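Local atomic coordinates of UPF0303 protein YBR137W (Saccharomyces cerevisiae, PDB entry 4CLC), a protein that is of unknown function but is a cytoplasmic UPF0303-family protein that belongs by sequence to the HbpS-like (haem-degrading) family. Residues D41-V50 / M159-E170. Numbering follows the deposited sequence.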
loop_
_atom_site.group_PDB
_atom_site.type_symbol
_atom_site.label_atom_id
_atom_site.label_comp_id
_atom_site.label_asym_id
_atom_site.label_seq_id
_atom_site.Cartn_x
_atom_site.Cartn_y
_atom_site.Cartn_z
ATOM N N ASP D 41 22.491 0.926 32.668
ATOM C CA ASP D 41 22.381 1.267 34.064
ATOM C C ASP D 41 21.005 1.862 34.301
ATOM O O ASP D 41 20.259 1.370 35.155
ATOM C CB ASP D 41 23.502 2.220 34.489
ATOM C CG ASP D 41 24.864 1.553 34.459
ATOM O OD1 ASP D 41 24.899 0.302 34.591
ATOM O OD2 ASP D 41 25.890 2.261 34.301
ATOM N N LEU D 42 20.648 2.881 33.521
ATOM C CA LEU D 42 19.356 3.541 33.692
ATOM C C LEU D 42 18.179 2.574 33.579
ATOM O O LEU D 42 17.247 2.638 34.372
ATOM C CB LEU D 42 19.180 4.667 32.681
ATOM C CG LEU D 42 17.749 5.207 32.656
ATOM C CD1 LEU D 42 17.449 5.903 33.969
ATOM C CD2 LEU D 42 17.545 6.143 31.491
ATOM N N GLY D 43 18.225 1.672 32.609
ATOM C CA GLY D 43 17.146 0.729 32.417
ATOM C C GLY D 43 16.964 -0.253 33.565
ATOM O O GLY D 43 15.831 -0.613 33.903
ATOM N N THR D 44 18.064 -0.718 34.157
ATOM C CA THR D 44 17.945 -1.724 35.210
ATOM C C THR D 44 17.554 -1.024 36.502
ATOM O O THR D 44 16.796 -1.555 37.312
ATOM C CB THR D 44 19.247 -2.569 35.400
ATOM O OG1 THR D 44 20.386 -1.719 35.557
ATOM C CG2 THR D 44 19.473 -3.461 34.203
ATOM N N TYR D 45 18.046 0.196 36.654
ATOM C CA TYR D 45 17.648 1.066 37.745
ATOM C C TYR D 45 16.121 1.183 37.834
ATOM O O TYR D 45 15.507 0.857 38.857
ATOM C CB TYR D 45 18.282 2.436 37.532
ATOM C CG TYR D 45 18.021 3.443 38.623
ATOM C CD1 TYR D 45 18.576 3.287 39.884
ATOM C CD2 TYR D 45 17.256 4.581 38.378
ATOM C CE1 TYR D 45 18.364 4.223 40.880
ATOM C CE2 TYR D 45 17.039 5.526 39.368
ATOM C CZ TYR D 45 17.599 5.341 40.619
ATOM O OH TYR D 45 17.384 6.268 41.613
ATOM N N ILE D 46 15.519 1.625 36.737
ATOM C CA ILE D 46 14.074 1.692 36.615
ATOM C C ILE D 46 13.435 0.332 36.802
ATOM O O ILE D 46 12.333 0.227 37.342
ATOM C CB ILE D 46 13.660 2.246 35.236
ATOM C CG1 ILE D 46 14.306 3.605 34.998
ATOM C CG2 ILE D 46 12.149 2.320 35.104
ATOM C CD1 ILE D 46 13.978 4.149 33.673
ATOM N N ARG D 47 14.115 -0.712 36.345
ATOM C CA ARG D 47 13.515 -2.033 36.400
ATOM C C ARG D 47 13.387 -2.409 37.855
ATOM O O ARG D 47 12.361 -2.946 38.278
ATOM C CB ARG D 47 14.335 -3.077 35.634
ATOM C CG ARG D 47 13.659 -4.458 35.593
ATOM C CD ARG D 47 14.526 -5.488 34.904
ATOM N NE ARG D 47 13.911 -6.805 34.933
ATOM C CZ ARG D 47 14.058 -7.654 35.937
ATOM N NH1 ARG D 47 14.793 -7.293 36.982
ATOM N NH2 ARG D 47 13.473 -8.845 35.912
ATOM N N ASN D 48 14.428 -2.102 38.616
ATOM C CA ASN D 48 14.417 -2.351 40.047
ATOM C C ASN D 48 13.293 -1.525 40.669
ATOM O O ASN D 48 12.398 -2.063 41.336
ATOM C CB ASN D 48 15.772 -2.002 40.670
ATOM C CG ASN D 48 15.679 -1.764 42.166
ATOM O OD1 ASN D 48 15.917 -0.649 42.651
ATOM N ND2 ASN D 48 15.368 -2.824 42.914
ATOM N N ALA D 49 13.336 -0.222 40.405
ATOM C CA ALA D 49 12.335 0.722 40.894
ATOM C C ALA D 49 10.897 0.252 40.660
ATOM O O ALA D 49 10.149 0.086 41.620
ATOM C CB ALA D 49 12.549 2.059 40.278
ATOM N N VAL D 50 10.505 0.044 39.405
ATOM C CA VAL D 50 9.155 -0.435 39.132
ATOM C C VAL D 50 8.869 -1.707 39.920
ATOM O O VAL D 50 7.738 -1.935 40.353
ATOM C CB VAL D 50 8.903 -0.686 37.603
ATOM C CG1 VAL D 50 7.626 -1.454 37.365
ATOM C CG2 VAL D 50 8.812 0.625 36.862
ATOM N N MET D 159 6.583 7.355 37.345
ATOM C CA MET D 159 7.720 6.450 37.476
ATOM C C MET D 159 8.824 6.864 36.528
ATOM O O MET D 159 9.997 6.951 36.913
ATOM C CB MET D 159 7.325 5.001 37.197
ATOM C CG MET D 159 7.175 4.108 38.451
ATOM S SD MET D 159 8.581 4.034 39.592
ATOM C CE MET D 159 10.004 4.123 38.502
ATOM N N ALA D 160 8.427 7.155 35.292
ATOM C CA ALA D 160 9.355 7.641 34.287
ATOM C C ALA D 160 10.106 8.866 34.757
ATOM O O ALA D 160 11.320 8.848 34.811
ATOM C CB ALA D 160 8.624 7.944 33.005
ATOM N N VAL D 161 9.378 9.916 35.129
ATOM C CA VAL D 161 10.001 11.206 35.447
ATOM C C VAL D 161 10.815 11.159 36.741
ATOM O O VAL D 161 11.882 11.784 36.863
ATOM C CB VAL D 161 8.948 12.336 35.580
ATOM C CG1 VAL D 161 9.632 13.689 35.618
ATOM C CG2 VAL D 161 7.956 12.302 34.435
ATOM N N SER D 162 10.294 10.416 37.706
ATOM C CA SER D 162 10.886 10.381 39.029
ATOM C C SER D 162 12.239 9.696 38.970
ATOM O O SER D 162 13.265 10.255 39.399
ATOM C CB SER D 162 9.970 9.642 39.993
ATOM O OG SER D 162 8.619 9.798 39.621
ATOM N N SER D 163 12.227 8.478 38.426
ATOM C CA SER D 163 13.427 7.645 38.365
ATOM C C SER D 163 14.416 8.204 37.366
ATOM O O SER D 163 15.613 7.992 37.483
ATOM C CB SER D 163 13.074 6.201 38.013
ATOM O OG SER D 163 12.363 6.142 36.809
ATOM N N LEU D 164 13.914 8.940 36.391
ATOM C CA LEU D 164 14.781 9.613 35.450
ATOM C C LEU D 164 15.548 10.738 36.157
ATOM O O LEU D 164 16.753 10.883 35.978
ATOM C CB LEU D 164 13.949 10.149 34.297
ATOM C CG LEU D 164 14.570 10.441 32.955
ATOM C CD1 LEU D 164 15.500 9.307 32.550
ATOM C CD2 LEU D 164 13.415 10.543 32.014
ATOM N N ILE D 165 14.832 11.520 36.972
ATOM C CA ILE D 165 15.425 12.594 37.790
ATOM C C ILE D 165 16.256 12.042 38.959
ATOM O O ILE D 165 17.330 12.569 39.277
ATOM C CB ILE D 165 14.338 13.547 38.356
ATOM C CG1 ILE D 165 13.743 14.408 37.248
ATOM C CG2 ILE D 165 14.911 14.440 39.439
ATOM C CD1 ILE D 165 12.943 15.574 37.761
ATOM N N ALA D 166 15.760 10.983 39.596
ATOM C CA ALA D 166 16.547 10.284 40.606
ATOM C C ALA D 166 17.887 9.799 40.048
ATOM O O ALA D 166 18.936 10.053 40.646
ATOM C CB ALA D 166 15.773 9.123 41.163
ATOM N N PHE D 167 17.849 9.113 38.904
ATOM C CA PHE D 167 19.064 8.607 38.261
ATOM C C PHE D 167 20.012 9.740 37.895
ATOM O O PHE D 167 21.229 9.648 38.090
ATOM C CB PHE D 167 18.723 7.800 37.009
ATOM C CG PHE D 167 19.920 7.176 36.345
ATOM C CD1 PHE D 167 20.645 7.873 35.398
ATOM C CD2 PHE D 167 20.314 5.880 36.661
ATOM C CE1 PHE D 167 21.747 7.298 34.788
ATOM C CE2 PHE D 167 21.419 5.296 36.046
ATOM C CZ PHE D 167 22.129 6.006 35.112
ATOM N N ALA D 168 19.443 10.808 37.348
ATOM C CA ALA D 168 20.240 11.962 36.977
ATOM C C ALA D 168 20.885 12.552 38.224
ATOM O O ALA D 168 21.995 13.110 38.164
ATOM C CB ALA D 168 19.394 12.995 36.277
ATOM N N ASN D 169 20.197 12.395 39.359
ATOM C CA ASN D 169 20.636 13.019 40.598
ATOM C C ASN D 169 21.723 12.221 41.295
ATOM O O ASN D 169 22.223 12.655 42.322
ATOM C CB ASN D 169 19.454 13.246 41.556
ATOM C CG ASN D 169 19.051 14.730 41.668
ATOM O OD1 ASN D 169 19.851 15.637 41.438
ATOM N ND2 ASN D 169 17.799 14.967 42.017
ATOM N N GLU D 170 22.116 11.075 40.751
ATOM C CA GLU D 170 23.308 10.440 41.298
ATOM C C GLU D 170 24.526 10.731 40.423
ATOM O O GLU D 170 24.647 10.250 39.286
ATOM C CB GLU D 170 23.136 8.935 41.454
ATOM C CG GLU D 170 21.906 8.519 42.205
ATOM C CD GLU D 170 22.061 7.158 42.855
ATOM O OE1 GLU D 170 23.142 6.536 42.730
ATOM O OE2 GLU D 170 21.086 6.700 43.483
#
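Tyr45 and Phe167 lean into each other because each swings its ring out opposite its own backbone N (chi1 near 180° in both), carrying it from one helix across to the other. They form a T-shaped pair, centroids 5.5 Å apart and planes at 63°, with the edge of Phe167 directed at the face of Tyr45. The tyrosine ring lies edge-on to helix 159-168, Ser163 O in its plane 3.4 Å from Tyr45 CE2. Tyrosine suits this partly exposed flank: its apolar ring packs against the helix while its hydroxyl reaches the methyl of Ala166 near the rim. The fork of Leu42 lets CD1 lie over a face of Phe167, 4.0 Å from the ring centroid in a CH-pi contact, while Leu42 CD2 meets Leu164 CD1.

Farther along, the small Ser163 faces Ile46, consistent with the close CA approach there (6.2 Å); Ile46 CG1 touches Ser163 OG at 3.7 Å. Serine suits this apolar seam because its OG turns back to donate to Met159 O, which Ser163 N reaches from the opposite face. Met159, flexible and bent at chi2 and chi3, brings CE to Ala49 CB (3.7 Å) and Val50 CG2.

The axes of segments 41-50 and 159-168 run at 126° to each other, 10.1 Å apart at closest, and both helices pack on one sheet: Leu42 on Ile63 and Ile134, Ile46 on Ile61, Leu146 and Ile148, Leu164 on Val132 and Leu146.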